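Local atomic coordinates of putative flagella-related protein H (Methanocaldococcus jannaschii DSM 2661, PDB entry 4WIA), a protein that probably binds ATP as an accessory component of the archaellum, the archaeal flagellum, and may have a regulatory role in its assembly. Residues A[47-50]-A[51-55]; A[66-69]-A[70-74]. All blocks are in the same frame, centred on the assembly; numbering follows the deposited sequence.

Interaction 1 of 2, residues A[47-50]-A[51-55]; sequences LAYG and FLQNR. With SO4 (sulfate ion), chain J.
Y49 and Q53 meet one helical turn apart, and theirs is the main side-chain contact here. CG of Q53 comes in over one face of the tyrosine ring, set toward the rim, and makes a CH-pi contact 3.8 Å from the Y49 centroid. The Q53 chain then bends at chi2, and its amide runs on past the ring with the two planes 26° apart, bringing NE2 to 3.6 Å from CE1 of Y49. The far end of that amide is held from outside, since OE1 accepts from NH1 of R55 of the third subunit. A second, looser apolar touch joins CB of L47 to CE2 of F51 at 4.2 Å; the F51 ring also packs on V58 and V123 of the central sheet.

Backbone bonds of the ordinary helical kind tie the two halves, with L47, A48 and Y49 accepting from F51, L52 and Q53 in turn. This is the end of helix 40-53, which follows the P-loop in this KaiC-like P-loop NTPase, and it finishes in a Schellman motif: R55, at positive phi, is the C-prime residue, and its N bonds to O of L52 at 3.2 Å.

At this end O of G50 takes two donors from a single residue, N of N54 at 3.0 Å and ND2 of N54 at 2.9 Å. N54 holds CG beside its own backbone N (chi1 -73°), which brings the amide round to that carbonyl. ND2 sits above the carbonyl plane, 39° out of it, and also donates to O of D10.

R55 reaches an anion: its NH2 hydrogen-bonds O2 of a sulfate, probably from the crystallisation liquor, at 2.6 Å. K84, with S12 and R13 of the second subunit, also binds this anion.

Interaction 2 of 2, residues A[66-69]-A[70-74]; sequences TTLE and FIKQM
A capping box starts helix 67-76, with T66 as N-cap and E69 as its partner, and the first backbone bond across the contact runs from N of F70 to O of T66 at 2.9 Å. Within the box, N of E69 donates to OG1 of T66 at 3.2 Å. The return bond is nearly straight: N of T66 gives its hydrogen to OE2 of E69 at 2.9 Å, on the anti lone pair, away from the other carboxylate oxygen. E69 reaches back because CG stands beside its own backbone N (chi1 -59°) and the chain then runs extended toward the start of the helix. The backbone N of the N-cap residue and that of E69 in the first turn thus each find a side-chain acceptor, and the carboxylate lies where the helix dipole would probably favour a negative charge.

Beyond the cap, side chains meet one turn apart. CG2 of T67 touches CD1 of I71 at 4.0 Å, on the flank where T67 packs on Y92 and P94 and I71 on L85. At the exposed surface, bends at chi2 and chi3 of the lysine bring CE of K72 to 3.8 Å from CD1 of L68. Nearer the backbone, CG of K72 rides 3.2 Å from O of L68.

The inward flank belongs to F70 and selenomethionine M74, again a turn apart: CG of M74 sits 3.6 Å above one face of the F70 ring, offset toward its rim. F70 also stacks with Y92. N of Q73 bonds to O of E69 at 2.9 Å, while NE2 of its side chain donates to OE1 of Q45 on helix 40-53. Hydroxyl and carboxylate exchanging bonds with each other's backbone N is the signature of the capping box at a helix N-terminus.

Overall arrangement
Interaction 1 closes the C-terminal end of helix 40-53, and interaction 2 opens helix 67-76, with strand 58-62 between them in the chain. Their centres are 17 Å apart; the nearest atoms come to about 4 Å without touching. Y79 and I81 bridge them, meeting Y49 from one contact and M74 from the other. The nucleotide site, known by similarity, lies nearer interaction 2: the side chain of Q73 is about 4 Å from that of V42 and about 6 Å from that of S41, whereas L47 is about 9 Å from V42. Interaction 1 instead faces the neighbouring subunits, while none touches interaction 2.

Interaction 1 of 2, residues A[47-50]-A[51-55]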
loop_
_atom_site.group_PDB
_atom_site.type_symbol
_atom_site.label_atom_id
_atom_site.label_comp_id
_atom_site.label_asym_id
_atom_site.label_seq_id
_atom_site.Cartn_x
_atom_site.Cartn_y
_atom_site.Cartn_z
ATOM N N LEU A 47 -12.571 5.070 -8.733
ATOM C CA LEU A 47 -11.806 3.945 -9.306
ATOM C C LEU A 47 -10.367 4.343 -9.564
ATOM O O LEU A 47 -9.435 3.623 -9.216
ATOM C CB LEU A 47 -12.482 3.459 -10.576
ATOM C CG LEU A 47 -13.799 2.742 -10.262
ATOM C CD1 LEU A 47 -14.589 2.471 -11.526
ATOM C CD2 LEU A 47 -13.561 1.430 -9.501
ATOM N N ALA A 48 -10.174 5.527 -10.174
ATOM C CA ALA A 48 -8.832 6.013 -10.436
ATOM C C ALA A 48 -8.001 6.151 -9.179
ATOM O O ALA A 48 -6.868 5.702 -9.123
ATOM C CB ALA A 48 -8.891 7.348 -11.179
ATOM N N TYR A 49 -8.561 6.760 -8.137
ATOM C CA TYR A 49 -7.834 6.847 -6.854
ATOM C C TYR A 49 -7.474 5.494 -6.268
ATOM O O TYR A 49 -6.361 5.308 -5.787
ATOM C CB TYR A 49 -8.637 7.669 -5.860
ATOM C CG TYR A 49 -7.873 8.053 -4.597
ATOM C CD1 TYR A 49 -6.862 8.975 -4.648
ATOM C CD2 TYR A 49 -8.150 7.453 -3.375
ATOM C CE1 TYR A 49 -6.147 9.298 -3.527
ATOM C CE2 TYR A 49 -7.442 7.792 -2.222
ATOM C CZ TYR A 49 -6.452 8.712 -2.310
ATOM O OH TYR A 49 -5.782 9.021 -1.196
ATOM N N GLY A 50 -8.416 4.540 -6.288
ATOM C CA GLY A 50 -8.130 3.151 -5.851
ATOM C C GLY A 50 -6.961 2.507 -6.593
ATOM O O GLY A 50 -6.017 2.063 -5.987
ATOM N N PHE A 51 -7.028 2.493 -7.934
ATOM C CA PHE A 51 -5.935 1.970 -8.731
ATOM C C PHE A 51 -4.606 2.649 -8.368
ATOM O O PHE A 51 -3.594 1.984 -8.135
ATOM C CB PHE A 51 -6.208 2.210 -10.236
ATOM C CG PHE A 51 -7.299 1.346 -10.826
ATOM C CD1 PHE A 51 -7.246 -0.011 -10.712
ATOM C CD2 PHE A 51 -8.333 1.901 -11.530
ATOM C CE1 PHE A 51 -8.216 -0.793 -11.268
ATOM C CE2 PHE A 51 -9.326 1.135 -12.105
ATOM C CZ PHE A 51 -9.294 -0.227 -11.923
ATOM N N LEU A 52 -4.597 3.977 -8.322
ATOM C CA LEU A 52 -3.357 4.670 -8.035
ATOM C C LEU A 52 -2.782 4.316 -6.661
ATOM O O LEU A 52 -1.569 4.159 -6.503
ATOM C CB LEU A 52 -3.552 6.176 -8.114
ATOM C CG LEU A 52 -3.755 6.722 -9.507
ATOM C CD1 LEU A 52 -4.340 8.117 -9.410
ATOM C CD2 LEU A 52 -2.417 6.765 -10.238
ATOM N N GLN A 53 -3.637 4.204 -5.645
ATOM C CA GLN A 53 -3.152 3.881 -4.307
ATOM C C GLN A 53 -2.647 2.459 -4.263
ATOM O O GLN A 53 -1.823 2.126 -3.429
ATOM C CB GLN A 53 -4.291 4.045 -3.280
ATOM C CG GLN A 53 -4.686 5.485 -3.041
ATOM C CD GLN A 53 -3.541 6.234 -2.451
ATOM O OE1 GLN A 53 -2.950 5.813 -1.481
ATOM N NE2 GLN A 53 -3.212 7.313 -3.020
ATOM N N ASN A 54 -3.152 1.601 -5.136
ATOM C CA ASN A 54 -2.665 0.231 -5.176
ATOM C C ASN A 54 -1.550 -0.018 -6.203
ATOM O O ASN A 54 -1.318 -1.143 -6.581
ATOM C CB ASN A 54 -3.846 -0.713 -5.376
ATOM C CG ASN A 54 -4.661 -0.817 -4.110
ATOM O OD1 ASN A 54 -4.362 -1.617 -3.279
ATOM N ND2 ASN A 54 -5.698 -0.015 -3.979
ATOM N N ARG A 55 -0.887 1.055 -6.626
ATOM C CA ARG A 55 0.362 1.003 -7.421
ATOM C C ARG A 55 0.133 0.671 -8.895
ATOM O O ARG A 55 1.041 0.214 -9.566
ATOM C CB ARG A 55 1.389 0.044 -6.823
ATOM C CG ARG A 55 1.668 0.256 -5.332
ATOM C CD ARG A 55 2.282 1.621 -5.095
ATOM N NE ARG A 55 2.355 1.902 -3.690
ATOM C CZ ARG A 55 2.963 2.950 -3.129
ATOM N NH1 ARG A 55 2.893 3.090 -1.816
ATOM N NH2 ARG A 55 3.678 3.810 -3.814
HETATM S S SO4 J . 4.286 5.732 -6.721
HETATM O O1 SO4 J . 5.477 5.992 -5.847
HETATM O O2 SO4 J . 3.700 4.387 -6.380
HETATM O O3 SO4 J . 3.185 6.674 -6.733
HETATM O O4 SO4 J . 4.881 5.662 -8.111
#

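Interaction 2 of 2, residues A[66-69]-A[70-74]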
loop_
_atom_site.group_PDB
_atom_site.type_symbol
_atom_site.label_atom_id
_atom_site.label_comp_id
_atom_site.label_asym_id
_atom_site.label_seq_id
_atom_site.Cartn_x
_atom_site.Cartn_y
_atom_site.Cartn_z
ATOM N N THR A 66 -10.487 21.041 -16.734
ATOM C CA THR A 66 -9.078 21.381 -16.875
ATOM C C THR A 66 -8.346 20.686 -15.761
ATOM O O THR A 66 -8.971 20.128 -14.851
ATOM C CB THR A 66 -8.806 22.879 -16.691
ATOM O OG1 THR A 66 -9.270 23.280 -15.400
ATOM C CG2 THR A 66 -9.477 23.711 -17.757
ATOM N N THR A 67 -7.019 20.690 -15.842
ATOM C CA THR A 67 -6.188 20.075 -14.810
ATOM C C THR A 67 -6.499 20.700 -13.428
ATOM O O THR A 67 -6.718 20.023 -12.453
ATOM C CB THR A 67 -4.698 20.168 -15.184
ATOM O OG1 THR A 67 -4.533 19.565 -16.470
ATOM C CG2 THR A 67 -3.812 19.398 -14.226
ATOM N N LEU A 68 -6.567 22.000 -13.384
ATOM C CA LEU A 68 -6.789 22.734 -12.160
ATOM C C LEU A 68 -8.122 22.297 -11.512
ATOM O O LEU A 68 -8.145 21.887 -10.350
ATOM C CB LEU A 68 -6.789 24.210 -12.498
ATOM C CG LEU A 68 -6.845 25.353 -11.526
ATOM C CD1 LEU A 68 -8.254 25.869 -11.284
ATOM C CD2 LEU A 68 -6.177 24.893 -10.258
ATOM N N GLU A 69 -9.202 22.322 -12.302
ATOM C CA GLU A 69 -10.515 21.914 -11.843
ATOM C C GLU A 69 -10.497 20.466 -11.372
ATOM O O GLU A 69 -11.097 20.141 -10.376
ATOM C CB GLU A 69 -11.573 22.118 -12.933
ATOM C CG GLU A 69 -11.745 23.544 -13.440
ATOM C CD GLU A 69 -12.636 23.637 -14.712
ATOM O OE1 GLU A 69 -13.585 24.441 -14.664
ATOM O OE2 GLU A 69 -12.427 22.933 -15.770
ATOM N N PHE A 70 -9.778 19.611 -12.063
ATOM C CA PHE A 70 -9.652 18.213 -11.672
ATOM C C PHE A 70 -8.943 18.071 -10.297
ATOM O O PHE A 70 -9.395 17.318 -9.412
ATOM C CB PHE A 70 -8.913 17.426 -12.742
ATOM C CG PHE A 70 -8.813 15.980 -12.465
ATOM C CD1 PHE A 70 -9.925 15.160 -12.627
ATOM C CD2 PHE A 70 -7.627 15.397 -12.044
ATOM C CE1 PHE A 70 -9.850 13.779 -12.366
ATOM C CE2 PHE A 70 -7.577 14.045 -11.767
ATOM C CZ PHE A 70 -8.676 13.241 -11.906
ATOM N N ILE A 71 -7.844 18.777 -10.122
ATOM C CA ILE A 71 -7.174 18.708 -8.850
ATOM C C ILE A 71 -8.115 19.157 -7.709
ATOM O O ILE A 71 -8.160 18.512 -6.656
ATOM C CB ILE A 71 -5.905 19.533 -8.869
ATOM C CG1 ILE A 71 -4.863 18.838 -9.737
ATOM C CG2 ILE A 71 -5.351 19.747 -7.457
ATOM C CD1 ILE A 71 -3.818 19.807 -10.230
ATOM N N LYS A 72 -8.866 20.239 -7.924
ATOM C CA LYS A 72 -9.786 20.688 -6.919
ATOM C C LYS A 72 -10.868 19.649 -6.670
ATOM O O LYS A 72 -11.245 19.443 -5.525
ATOM C CB LYS A 72 -10.483 22.002 -7.277
ATOM C CG LYS A 72 -9.524 23.056 -7.730
ATOM C CD LYS A 72 -10.000 24.419 -7.380
ATOM C CE LYS A 72 -10.710 25.174 -8.468
ATOM N NZ LYS A 72 -10.511 26.625 -8.195
ATOM N N GLN A 73 -11.413 19.082 -7.745
ATOM C CA GLN A 73 -12.492 18.137 -7.627
ATOM C C GLN A 73 -12.014 16.879 -6.874
ATOM O O GLN A 73 -12.665 16.445 -5.926
ATOM C CB GLN A 73 -13.005 17.743 -8.988
ATOM C CG GLN A 73 -13.727 16.416 -8.995
ATOM C CD GLN A 73 -15.092 16.484 -8.365
ATOM O OE1 GLN A 73 -15.502 17.532 -7.897
ATOM N NE2 GLN A 73 -15.823 15.377 -8.368
HETATM N N MSE A 74 -10.819 16.396 -7.220
HETATM C CA MSE A 74 -10.202 15.300 -6.482
HETATM C C MSE A 74 -9.938 15.702 -5.035
HETATM O O MSE A 74 -10.238 14.969 -4.101
HETATM C CB MSE A 74 -8.923 14.802 -7.125
HETATM C CG MSE A 74 -9.250 14.277 -8.476
HETATM SE SE MSE A 74 -10.231 12.580 -8.449
HETATM C CE MSE A 74 -8.713 11.353 -8.264
#